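Local coordinates for protein indole-3-acetic acid-amido synthetase GH3.15 (Arabidopsis thaliana, PDB 6E1Q) that conjugates glutamine, and possibly cysteine, to the auxin precursor indole-3-butyric acid in an ATP-dependent reaction and also modifies the herbicide 2,4-DB, at residues A[166-169]-A[170-174]; A[110-113]-A[114-118]; A[184-188]-A[189-193]; A[123-126]-A[127-131]. All coordinates share one frame; numbering follows the deposited sequence.

Contact 1: residues A[166-169]-A[170-174]. With CFA ((2,4-dichlorophenoxy)acetic acid), chain D.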
loop_
_atom_site.group_PDB
_atom_site.type_symbol
_atom_site.label_atom_id
_atom_site.label_comp_id
_atom_site.label_asym_id
_atom_site.label_seq_id
_atom_site.Cartn_x
_atom_site.Cartn_y
_atom_site.Cartn_z
ATOM N N PHE A 166 -6.118 -12.817 5.686
ATOM C CA PHE A 166 -4.893 -13.587 5.516
ATOM C C PHE A 166 -4.358 -14.067 6.864
ATOM O O PHE A 166 -4.118 -15.263 7.057
ATOM C CB PHE A 166 -3.860 -12.731 4.778
ATOM C CG PHE A 166 -2.615 -13.472 4.383
ATOM C CD1 PHE A 166 -2.557 -14.168 3.181
ATOM C CD2 PHE A 166 -1.487 -13.445 5.191
ATOM C CE1 PHE A 166 -1.404 -14.841 2.805
ATOM C CE2 PHE A 166 -0.331 -14.121 4.824
ATOM C CZ PHE A 166 -0.293 -14.820 3.631
ATOM N N LEU A 167 -4.201 -13.147 7.817
ATOM C CA LEU A 167 -3.668 -13.507 9.130
ATOM C C LEU A 167 -4.598 -14.458 9.869
ATOM O O LEU A 167 -4.156 -15.467 10.438
ATOM C CB LEU A 167 -3.431 -12.246 9.964
ATOM C CG LEU A 167 -2.380 -11.321 9.364
ATOM C CD1 LEU A 167 -2.183 -10.097 10.248
ATOM C CD2 LEU A 167 -1.068 -12.092 9.169
ATOM N N LYS A 168 -5.893 -14.150 9.883
ATOM C CA LYS A 168 -6.842 -15.020 10.570
ATOM C C LYS A 168 -6.793 -16.443 10.021
ATOM O O LYS A 168 -6.926 -17.416 10.772
ATOM C CB LYS A 168 -8.250 -14.434 10.456
ATOM C CG LYS A 168 -9.303 -15.124 11.291
ATOM C CD LYS A 168 -10.692 -14.572 10.988
ATOM C CE LYS A 168 -11.783 -15.560 11.391
ATOM N NZ LYS A 168 -12.811 -14.940 12.276
ATOM N N SER A 169 -6.593 -16.596 8.719
ATOM C CA SER A 169 -6.629 -17.950 8.185
ATOM C C SER A 169 -5.377 -18.739 8.551
ATOM O O SER A 169 -5.475 -19.903 8.966
ATOM C CB SER A 169 -6.814 -17.934 6.676
ATOM O OG SER A 169 -6.830 -19.274 6.225
ATOM N N ILE A 170 -4.194 -18.132 8.414
ATOM C CA ILE A 170 -2.989 -18.872 8.774
ATOM C C ILE A 170 -2.951 -19.109 10.275
ATOM O O ILE A 170 -2.401 -20.113 10.728
ATOM C CB ILE A 170 -1.704 -18.178 8.269
ATOM C CG1 ILE A 170 -1.550 -16.774 8.821
ATOM C CG2 ILE A 170 -1.679 -18.096 6.745
ATOM C CD1 ILE A 170 -0.357 -16.047 8.211
ATOM N N LYS A 171 -3.562 -18.221 11.066
ATOM C CA LYS A 171 -3.677 -18.471 12.502
ATOM C C LYS A 171 -4.528 -19.706 12.785
ATOM O O LYS A 171 -4.184 -20.524 13.647
ATOM C CB LYS A 171 -4.270 -17.255 13.215
ATOM C CG LYS A 171 -4.989 -17.620 14.519
ATOM C CD LYS A 171 -4.860 -16.550 15.590
ATOM C CE LYS A 171 -5.936 -16.735 16.645
ATOM N NZ LYS A 171 -5.584 -16.104 17.941
ATOM N N GLN A 172 -5.646 -19.858 12.069
ATOM C CA GLN A 172 -6.528 -20.996 12.302
ATOM C C GLN A 172 -5.953 -22.307 11.777
ATOM O O GLN A 172 -6.535 -23.361 12.052
ATOM C CB GLN A 172 -7.910 -20.722 11.694
ATOM C CG GLN A 172 -8.703 -19.657 12.463
ATOM C CD GLN A 172 -10.052 -19.320 11.841
ATOM O OE1 GLN A 172 -10.881 -18.652 12.461
ATOM N NE2 GLN A 172 -10.276 -19.777 10.614
ATOM N N THR A 173 -4.821 -22.277 11.057
ATOM C CA THR A 173 -4.130 -23.512 10.693
ATOM C C THR A 173 -2.617 -23.306 10.565
ATOM O O THR A 173 -1.987 -23.853 9.655
ATOM C CB THR A 173 -4.677 -24.111 9.399
ATOM O OG1 THR A 173 -3.796 -25.160 8.976
ATOM C CG2 THR A 173 -4.798 -23.043 8.292
ATOM N N ASN A 174 -2.019 -22.562 11.505
ATOM C CA ASN A 174 -0.565 -22.249 11.560
ATOM C C ASN A 174 0.249 -22.530 10.293
ATOM O O ASN A 174 -0.002 -21.960 9.230
ATOM C CB ASN A 174 0.082 -22.986 12.746
ATOM C CG ASN A 174 1.594 -23.146 12.592
ATOM O OD1 ASN A 174 2.376 -22.292 13.032
ATOM N ND2 ASN A 174 1.914 -24.394 12.061
HETATM C C1 CFA D . -0.600 -8.644 -0.701
HETATM C C2 CFA D . -0.095 -8.762 0.741
HETATM C "C1'" CFA D . 0.632 -10.482 2.243
HETATM C "C2'" CFA D . 0.075 -10.260 3.498
HETATM C "C3'" CFA D . 0.772 -10.638 4.639
HETATM C "C4'" CFA D . 2.017 -11.241 4.528
HETATM C "C5'" CFA D . 2.564 -11.466 3.278
HETATM CL CL3 CFA D . -1.532 -9.489 3.659
HETATM C "C6'" CFA D . 1.871 -11.092 2.141
HETATM O O1 CFA D . -0.227 -9.490 -1.549
HETATM O O2 CFA D . -1.377 -7.716 -1.059
HETATM O "O1'" CFA D . -0.046 -10.124 1.066
HETATM CL CL4 CFA D . 2.928 -11.738 5.983
#
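Phe166 and Ile170 meet one turn apart near the C-terminal end of helix 162-172, the helix that lends Phe166 to the pocket of one of the two bound (2,4-dichlorophenoxy)acetic acid (CFA) molecules. The phenyl ring swings out with CG anti to its main-chain nitrogen (chi1 -172°), and CFA C2' lies over one of its faces, displaced toward the rim, the two rings being tilted by about 30°; Phe166 CD2 and CFA C3' are 3.6 Å apart. Ile170 reaches the same phenyl ring from the next turn, at an oblique approach, with CD1 3.9 Å from Phe166 CE2. Its CG1 occupies the crowded position between main-chain nitrogen and carbonyl carbon (chi1 59°), which turns the ethyl branch back along the helix and sets CG1 3.3 Å from Leu167 O. Leu167 runs beside it, its CD2 4.1 Å from Ile170 CD1. Replacing Ile170 with alanine would probably leave Phe166 CE2 and Leu167 CD2 without their aliphatic neighbour and allow the pocket-facing ring more movement. Helical bonds join the turns, a nearly straight one from Ile170 N to Phe166 O (3.2 Å) and a shorter one from Lys171 N to Leu167 O (2.9 Å); the last, from Thr173 N to Ser169 O, is weak. On the outer side the aliphatic part of Lys168 crosses Gln172, bringing CE 3.4 Å from Gln172 OE1. Phe166, Ser169 and Ile170 pack on Ile119 of helix 112-132, whereas Leu167 and Ile170 rest on Leu181 of strand 181-183.

Contact 2: residues A[110-113]-A[114-118]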
loop_
_atom_site.group_PDB
_atom_site.type_symbol
_atom_site.label_atom_id
_atom_site.label_comp_id
_atom_site.label_asym_id
_atom_site.label_seq_id
_atom_site.Cartn_x
_atom_site.Cartn_y
_atom_site.Cartn_z
ATOM N N LEU A 110 -14.511 -12.837 -1.837
ATOM C CA LEU A 110 -13.397 -13.768 -1.707
ATOM C C LEU A 110 -13.952 -15.145 -1.367
ATOM O O LEU A 110 -14.720 -15.287 -0.412
ATOM C CB LEU A 110 -12.413 -13.310 -0.624
ATOM C CG LEU A 110 -11.179 -14.188 -0.388
ATOM C CD1 LEU A 110 -10.286 -14.206 -1.621
ATOM C CD2 LEU A 110 -10.389 -13.728 0.842
ATOM N N THR A 111 -13.587 -16.151 -2.156
ATOM C CA THR A 111 -13.895 -17.532 -1.808
ATOM C C THR A 111 -12.775 -18.132 -0.946
ATOM O O THR A 111 -11.628 -17.663 -0.939
ATOM C CB THR A 111 -14.102 -18.386 -3.063
ATOM O OG1 THR A 111 -12.881 -18.448 -3.810
ATOM C CG2 THR A 111 -15.178 -17.787 -3.949
ATOM N N THR A 112 -13.136 -19.184 -0.206
ATOM C CA THR A 112 -12.191 -19.855 0.686
ATOM C C THR A 112 -11.026 -20.467 -0.093
ATOM O O THR A 112 -9.866 -20.389 0.336
ATOM C CB THR A 112 -12.931 -20.923 1.504
ATOM O OG1 THR A 112 -13.720 -20.288 2.519
ATOM C CG2 THR A 112 -11.956 -21.893 2.168
ATOM N N GLU A 113 -11.320 -21.053 -1.252
ATOM C CA GLU A 113 -10.282 -21.628 -2.098
ATOM C C GLU A 113 -9.320 -20.552 -2.586
ATOM O O GLU A 113 -8.093 -20.728 -2.536
ATOM C CB GLU A 113 -10.923 -22.355 -3.285
ATOM C CG GLU A 113 -11.737 -23.609 -2.918
ATOM C CD GLU A 113 -13.160 -23.319 -2.406
ATOM O OE1 GLU A 113 -13.511 -22.139 -2.157
ATOM O OE2 GLU A 113 -13.932 -24.294 -2.249
ATOM N N ASP A 114 -9.866 -19.441 -3.093
ATOM C CA ASP A 114 -9.031 -18.318 -3.504
ATOM C C ASP A 114 -8.131 -17.883 -2.351
ATOM O O ASP A 114 -6.919 -17.728 -2.524
ATOM C CB ASP A 114 -9.923 -17.174 -4.010
ATOM C CG ASP A 114 -9.136 -16.019 -4.640
ATOM O OD1 ASP A 114 -7.929 -15.874 -4.363
ATOM O OD2 ASP A 114 -9.737 -15.226 -5.406
ATOM N N LEU A 115 -8.698 -17.757 -1.146
ATOM C CA LEU A 115 -7.897 -17.343 0.001
ATOM C C LEU A 115 -6.801 -18.360 0.309
ATOM O O LEU A 115 -5.650 -17.989 0.578
ATOM C CB LEU A 115 -8.782 -17.140 1.226
ATOM C CG LEU A 115 -7.987 -16.833 2.498
ATOM C CD1 LEU A 115 -7.144 -15.561 2.323
ATOM C CD2 LEU A 115 -8.906 -16.686 3.684
ATOM N N GLU A 116 -7.143 -19.649 0.315
ATOM C CA GLU A 116 -6.131 -20.642 0.659
ATOM C C GLU A 116 -5.062 -20.724 -0.425
ATOM O O GLU A 116 -3.874 -20.876 -0.122
ATOM C CB GLU A 116 -6.791 -21.996 0.913
ATOM C CG GLU A 116 -6.932 -22.307 2.408
ATOM C CD GLU A 116 -8.080 -23.250 2.719
ATOM O OE1 GLU A 116 -8.570 -23.925 1.786
ATOM O OE2 GLU A 116 -8.491 -23.312 3.901
ATOM N N GLN A 117 -5.454 -20.569 -1.693
ATOM C CA GLN A 117 -4.462 -20.489 -2.766
ATOM C C GLN A 117 -3.492 -19.331 -2.552
ATOM O O GLN A 117 -2.290 -19.462 -2.825
ATOM C CB GLN A 117 -5.151 -20.358 -4.118
ATOM C CG GLN A 117 -4.167 -20.100 -5.241
ATOM C CD GLN A 117 -4.714 -20.475 -6.595
ATOM O OE1 GLN A 117 -4.671 -21.641 -6.992
ATOM N NE2 GLN A 117 -5.233 -19.486 -7.318
ATOM N N ARG A 118 -3.987 -18.191 -2.058
ATOM C CA ARG A 118 -3.113 -17.042 -1.833
ATOM C C ARG A 118 -2.152 -17.307 -0.688
ATOM O O ARG A 118 -0.985 -16.887 -0.728
ATOM C CB ARG A 118 -3.941 -15.792 -1.523
ATOM C CG ARG A 118 -4.668 -15.195 -2.711
ATOM C CD ARG A 118 -5.388 -13.925 -2.298
ATOM N NE ARG A 118 -6.490 -13.666 -3.202
ATOM C CZ ARG A 118 -7.104 -12.497 -3.336
ATOM N NH1 ARG A 118 -6.746 -11.449 -2.601
ATOM N NH2 ARG A 118 -8.099 -12.393 -4.199
#
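Thr111 is the N-cap of helix 112-132, its side chain taking the amide of Asp114 where the chain passes from strand 105-111 into the helix. Among the hydrogen bonds, the capping one runs from Asp114 N to Thr111 OG1 (3.3 Å), and it is possible because OG1 stands between the main-chain nitrogen and carbonyl carbon of Thr111 (chi1 64°), over the first helical turn. Thr111 O accepts from Leu115 N at 2.9 Å, so side chain and carbonyl of one residue together hold two amides of the opening turn. The next bonds, Glu116 N to Thr112 O and Gln117 N to Glu113 O, are short, both 2.8 Å. Ser399 OG, from outside, hydrogen-bonds to both Thr111 N and Asp114 OD2 and so ties the cap together.

The charged pair is Asp114 with Arg118. Arg118 NE makes a salt bridge to Asp114 OD1 (2.9 Å); OD1 lies close to the guanidinium plane of Arg118, whereas NE meets that oxygen from above the carboxylate plane, 39° out of it. The second link, NH2 to OD2, is weak. Arg118 NH2 also reaches Ser329 O, in the ATP-binding segment, so Asp114 probably steadies an arginine next to the ATP- and substrate-binding residues.

Apolar contacts come from Leu110, which crosses both Asp114 and Leu115 at about a right angle. Its CD1 covers one face of the guanidinium, 3.8 Å from Arg118 NH2, while CD2 lies 3.8 Å from Leu115 CB. Leu110 is paired through its backbone with strand 91-97, and Leu115 packs against Met162 and Ser169 of helix 162-172.

Contact 3: residues A[184-188]-A[189-193]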
loop_
_atom_site.group_PDB
_atom_site.type_symbol
_atom_site.label_atom_id
_atom_site.label_comp_id
_atom_site.label_asym_id
_atom_site.label_seq_id
_atom_site.Cartn_x
_atom_site.Cartn_y
_atom_site.Cartn_z
ATOM N N SER A 184 0.054 -8.072 16.370
ATOM C CA SER A 184 -0.688 -7.504 17.478
ATOM C C SER A 184 -1.938 -8.335 17.770
ATOM O O SER A 184 -2.507 -8.960 16.868
ATOM C CB SER A 184 -1.073 -6.060 17.165
ATOM O OG SER A 184 -2.334 -5.984 16.531
ATOM N N PRO A 185 -2.384 -8.365 19.028
ATOM C CA PRO A 185 -3.678 -9.002 19.323
ATOM C C PRO A 185 -4.825 -8.397 18.526
ATOM O O PRO A 185 -5.861 -9.054 18.351
ATOM C CB PRO A 185 -3.847 -8.767 20.832
ATOM C CG PRO A 185 -2.998 -7.546 21.124
ATOM C CD PRO A 185 -1.817 -7.676 20.203
ATOM N N HIS A 186 -4.651 -7.177 18.008
ATOM C CA HIS A 186 -5.698 -6.450 17.310
ATOM C C HIS A 186 -5.518 -6.442 15.797
ATOM O O HIS A 186 -6.126 -5.611 15.117
ATOM C CB HIS A 186 -5.776 -5.022 17.835
ATOM C CG HIS A 186 -6.041 -4.943 19.300
ATOM N ND1 HIS A 186 -7.204 -5.418 19.866
ATOM C CD2 HIS A 186 -5.292 -4.464 20.319
ATOM C CE1 HIS A 186 -7.163 -5.225 21.171
ATOM N NE2 HIS A 186 -6.015 -4.645 21.473
ATOM N N ALA A 187 -4.705 -7.349 15.255
ATOM C CA ALA A 187 -4.712 -7.552 13.810
ATOM C C ALA A 187 -5.973 -8.276 13.353
ATOM O O ALA A 187 -6.419 -8.082 12.217
ATOM C CB ALA A 187 -3.478 -8.330 13.376
ATOM N N ILE A 188 -6.553 -9.109 14.213
ATOM C CA ILE A 188 -7.788 -9.825 13.917
ATOM C C ILE A 188 -8.947 -9.321 14.778
ATOM O O ILE A 188 -10.006 -8.960 14.258
ATOM C CB ILE A 188 -7.595 -11.351 14.075
ATOM C CG1 ILE A 188 -6.458 -11.844 13.169
ATOM C CG2 ILE A 188 -8.896 -12.100 13.760
ATOM C CD1 ILE A 188 -5.897 -13.210 13.561
ATOM N N THR A 189 -8.759 -9.274 16.098
ATOM C CA THR A 189 -9.802 -8.792 16.997
ATOM C C THR A 189 -9.800 -7.269 17.030
ATOM O O THR A 189 -8.778 -6.642 17.324
ATOM C CB THR A 189 -9.620 -9.349 18.413
ATOM O OG1 THR A 189 -9.593 -10.780 18.369
ATOM C CG2 THR A 189 -10.776 -8.899 19.319
ATOM N N THR A 190 -10.956 -6.686 16.740
ATOM C CA THR A 190 -11.116 -5.242 16.661
ATOM C C THR A 190 -10.811 -4.548 17.998
ATOM O O THR A 190 -11.022 -5.103 19.082
ATOM C CB THR A 190 -12.543 -4.948 16.172
ATOM O OG1 THR A 190 -12.623 -5.190 14.758
ATOM C CG2 THR A 190 -13.010 -3.543 16.502
ATOM N N CYS A 191 -10.260 -3.332 17.899
ATOM C CA CYS A 191 -10.093 -2.444 19.052
ATOM C C CYS A 191 -10.294 -1.021 18.560
ATOM O O CYS A 191 -9.496 -0.534 17.754
ATOM C CB CYS A 191 -8.716 -2.600 19.702
ATOM S SG CYS A 191 -8.357 -1.403 21.067
ATOM N N ALA A 192 -11.344 -0.352 19.049
ATOM C CA ALA A 192 -11.632 1.004 18.590
ATOM C C ALA A 192 -10.570 2.000 19.047
ATOM O O ALA A 192 -10.312 2.995 18.356
ATOM C CB ALA A 192 -13.016 1.443 19.074
ATOM N N ASP A 193 -9.944 1.756 20.197
ATOM C CA ASP A 193 -8.933 2.668 20.728
ATOM C C ASP A 193 -7.587 2.363 20.076
ATOM O O ASP A 193 -6.888 1.427 20.474
ATOM C CB ASP A 193 -8.856 2.542 22.243
ATOM C CG ASP A 193 -8.190 3.731 22.884
ATOM O OD1 ASP A 193 -7.405 4.405 22.184
ATOM O OD2 ASP A 193 -8.425 3.978 24.090
#
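Cys191 lies over one face of the His186 imidazole, its CB 3.4 Å from the ring centroid in a CH-pi contact. Behind it comes the sulfur, over the same ring, with SG 4.1 Å from the His186 centroid. Cys191 holds SG anti to its main-chain nitrogen (chi1 174°), which stretches the thiol along the imidazole toward CE1 and NE2. The ring edge is engaged separately. His186 CG is anti to the carbonyl carbon (chi1 -58°), and the ring's turn about CB-CG (chi2 -63°) brings ND1 to Thr189 O, to which it donates a hydrogen bond of 3.2 Å; the oxygen is in the ring plane, though ND1 sits well above the plane of that carbonyl. Thr189 O also receives a CA-H...O contact from His186 CA (3.1 Å). They lie within the connection between strand 181-183 and helix 194-207, which starts with a type I beta turn from Ser184 to Ala187, closed by Ala187 N to Ser184 O, and ends at Asp193, the N-cap of the helix. An alanine in place of His186 would probably leave Thr189 O without its ring donor and Cys191 without the aromatic face beneath it. His186 and Cys191 both also touch Asp252.

Contact 4: residues A[123-126]-A[127-131]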
loop_
_atom_site.group_PDB
_atom_site.type_symbol
_atom_site.label_atom_id
_atom_site.label_comp_id
_atom_site.label_asym_id
_atom_site.label_seq_id
_atom_site.Cartn_x
_atom_site.Cartn_y
_atom_site.Cartn_z
ATOM N N SER A 123 3.503 -19.362 0.928
ATOM C CA SER A 123 4.475 -20.277 1.503
ATOM C C SER A 123 5.380 -20.834 0.419
ATOM O O SER A 123 6.529 -21.192 0.691
ATOM C CB SER A 123 3.770 -21.406 2.261
ATOM O OG SER A 123 3.214 -22.365 1.373
ATOM N N LEU A 124 4.878 -20.893 -0.814
ATOM C CA LEU A 124 5.726 -21.244 -1.942
ATOM C C LEU A 124 6.828 -20.212 -2.146
ATOM O O LEU A 124 7.949 -20.561 -2.527
ATOM C CB LEU A 124 4.879 -21.371 -3.201
ATOM C CG LEU A 124 5.588 -21.907 -4.434
ATOM C CD1 LEU A 124 6.304 -23.190 -4.067
ATOM C CD2 LEU A 124 4.563 -22.173 -5.526
ATOM N N TYR A 125 6.540 -18.947 -1.863
ATOM C CA TYR A 125 7.456 -17.867 -2.181
ATOM C C TYR A 125 8.442 -17.571 -1.056
ATOM O O TYR A 125 9.548 -17.077 -1.327
ATOM C CB TYR A 125 6.652 -16.605 -2.541
ATOM C CG TYR A 125 7.493 -15.367 -2.724
ATOM C CD1 TYR A 125 8.228 -15.164 -3.895
ATOM C CD2 TYR A 125 7.563 -14.400 -1.735
ATOM C CE1 TYR A 125 9.010 -14.011 -4.069
ATOM C CE2 TYR A 125 8.347 -13.259 -1.893
ATOM C CZ TYR A 125 9.062 -13.066 -3.058
ATOM O OH TYR A 125 9.830 -11.921 -3.197
ATOM N N ALA A 126 8.084 -17.866 0.198
ATOM C CA ALA A 126 8.980 -17.559 1.314
ATOM C C ALA A 126 10.385 -18.163 1.187
ATOM O O ALA A 126 11.357 -17.464 1.534
ATOM C CB ALA A 126 8.316 -17.996 2.630
ATOM N N PRO A 127 10.580 -19.406 0.732
ATOM C CA PRO A 127 11.967 -19.894 0.578
ATOM C C PRO A 127 12.827 -19.017 -0.317
ATOM O O PRO A 127 14.043 -18.924 -0.099
ATOM C CB PRO A 127 11.787 -21.296 -0.016
ATOM C CG PRO A 127 10.423 -21.718 0.437
ATOM C CD PRO A 127 9.597 -20.463 0.424
ATOM N N LEU A 128 12.237 -18.349 -1.311
ATOM C CA LEU A 128 13.023 -17.410 -2.100
ATOM C C LEU A 128 13.487 -16.244 -1.248
ATOM O O LEU A 128 14.650 -15.832 -1.330
ATOM C CB LEU A 128 12.220 -16.923 -3.304
ATOM C CG LEU A 128 13.092 -16.206 -4.337
ATOM C CD1 LEU A 128 12.661 -16.578 -5.723
ATOM C CD2 LEU A 128 13.027 -14.694 -4.140
ATOM N N LEU A 129 12.593 -15.703 -0.416
ATOM C CA LEU A 129 13.003 -14.661 0.520
ATOM C C LEU A 129 14.115 -15.166 1.426
ATOM O O LEU A 129 15.154 -14.509 1.575
ATOM C CB LEU A 129 11.804 -14.189 1.351
ATOM C CG LEU A 129 10.763 -13.272 0.704
ATOM C CD1 LEU A 129 9.585 -12.988 1.668
ATOM C CD2 LEU A 129 11.412 -11.978 0.209
ATOM N N TYR A 130 13.926 -16.355 2.020
ATOM C CA TYR A 130 14.969 -16.918 2.878
ATOM C C TYR A 130 16.266 -17.096 2.113
ATOM O O TYR A 130 17.349 -16.820 2.640
ATOM C CB TYR A 130 14.535 -18.257 3.473
ATOM C CG TYR A 130 13.238 -18.204 4.230
ATOM C CD1 TYR A 130 12.860 -17.064 4.921
ATOM C CD2 TYR A 130 12.381 -19.296 4.249
ATOM C CE1 TYR A 130 11.669 -17.017 5.608
ATOM C CE2 TYR A 130 11.186 -19.253 4.931
ATOM C CZ TYR A 130 10.837 -18.113 5.610
ATOM O OH TYR A 130 9.646 -18.068 6.289
ATOM N N LYS A 131 16.182 -17.554 0.868
ATOM C CA LYS A 131 17.400 -17.693 0.084
ATOM C C LYS A 131 18.076 -16.342 -0.107
ATOM O O LYS A 131 19.304 -16.231 -0.029
ATOM C CB LYS A 131 17.089 -18.343 -1.264
ATOM C CG LYS A 131 18.320 -18.647 -2.092
ATOM C CD LYS A 131 17.946 -19.253 -3.439
ATOM C CE LYS A 131 19.180 -19.660 -4.232
ATOM N NZ LYS A 131 19.846 -20.843 -3.622
#
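Tyr125 and Leu129 lie one turn apart with their side chains slanting across each other: Leu129 CG comes to 3.5 Å from Tyr125 CE2, and its CD2 branch continues along the ring to the phenol oxygen. Tyr125 projects with CG anti to its main-chain nitrogen (chi1 173°), which carries the ring alongside Leu128 and Leu129 of the next turn; both leucines lie on the same side of the ring plane, one near each CE atom. Leu128 CD2 is 4.1 Å from Tyr125 CE1. The hydroxyl at the end bonds to Asn336 O, and the Tyr125 side chain stands next to Phe325, which binds substrate and ATP.

The backbone carrying these side chains is a proline kink in helix 112-132. Pro127 has no amide hydrogen, and its ring carbon CD occupies the place of that hydrogen, 3.2 Å from Ser123 O. The normal bonding is disturbed for one turn: Tyr125 O takes two weak bonds, from Leu128 N at 3.0 Å and from Leu129 N at 3.5 Å. Regular bonding resumes at Tyr130 N, which gives Ala126 O a nearly straight bond of 2.8 Å.

Tyr130 turns its ring back over that same acceptor. With CG opposite its carbonyl carbon (chi1 -55°), the phenol leans toward the preceding turn and presents a face to Ala126 O, which sits 3.4 Å from Tyr130 CG, toward the rim of the ring. Farther along, Tyr130 CE2 lies 3.9 Å from the methyl carbon, Ala126 CB. Tyr125 and Leu129 both pack on Ser324 of strand 321-327, while Leu124 and Pro127 face helix 10-22.

Overall arrangement
Contacts 2 and 4 belong to helix 112-132, at its capped start and at its proline kink; their centres are about 20 Å apart. Contact 1, on helix 162-172, lies against the first of these, with Ser169 CB 3.9 Å from Leu115 CD2, and joins contact 3 on another side, where Lys168 CA is 3.6 Å from Ile188 CD1 and Leu167 CD1 is 3.8 Å from Ala187 CB. Of the four, contact 1 alone supplies a residue of the ligand pocket. The side chains of Arg118 and Leu129 come within about 7 Å of a bound ligand, and that of Ala187 within about 8 Å. Contacts 3 and 4 are farthest apart, their centres about 28 Å from each other.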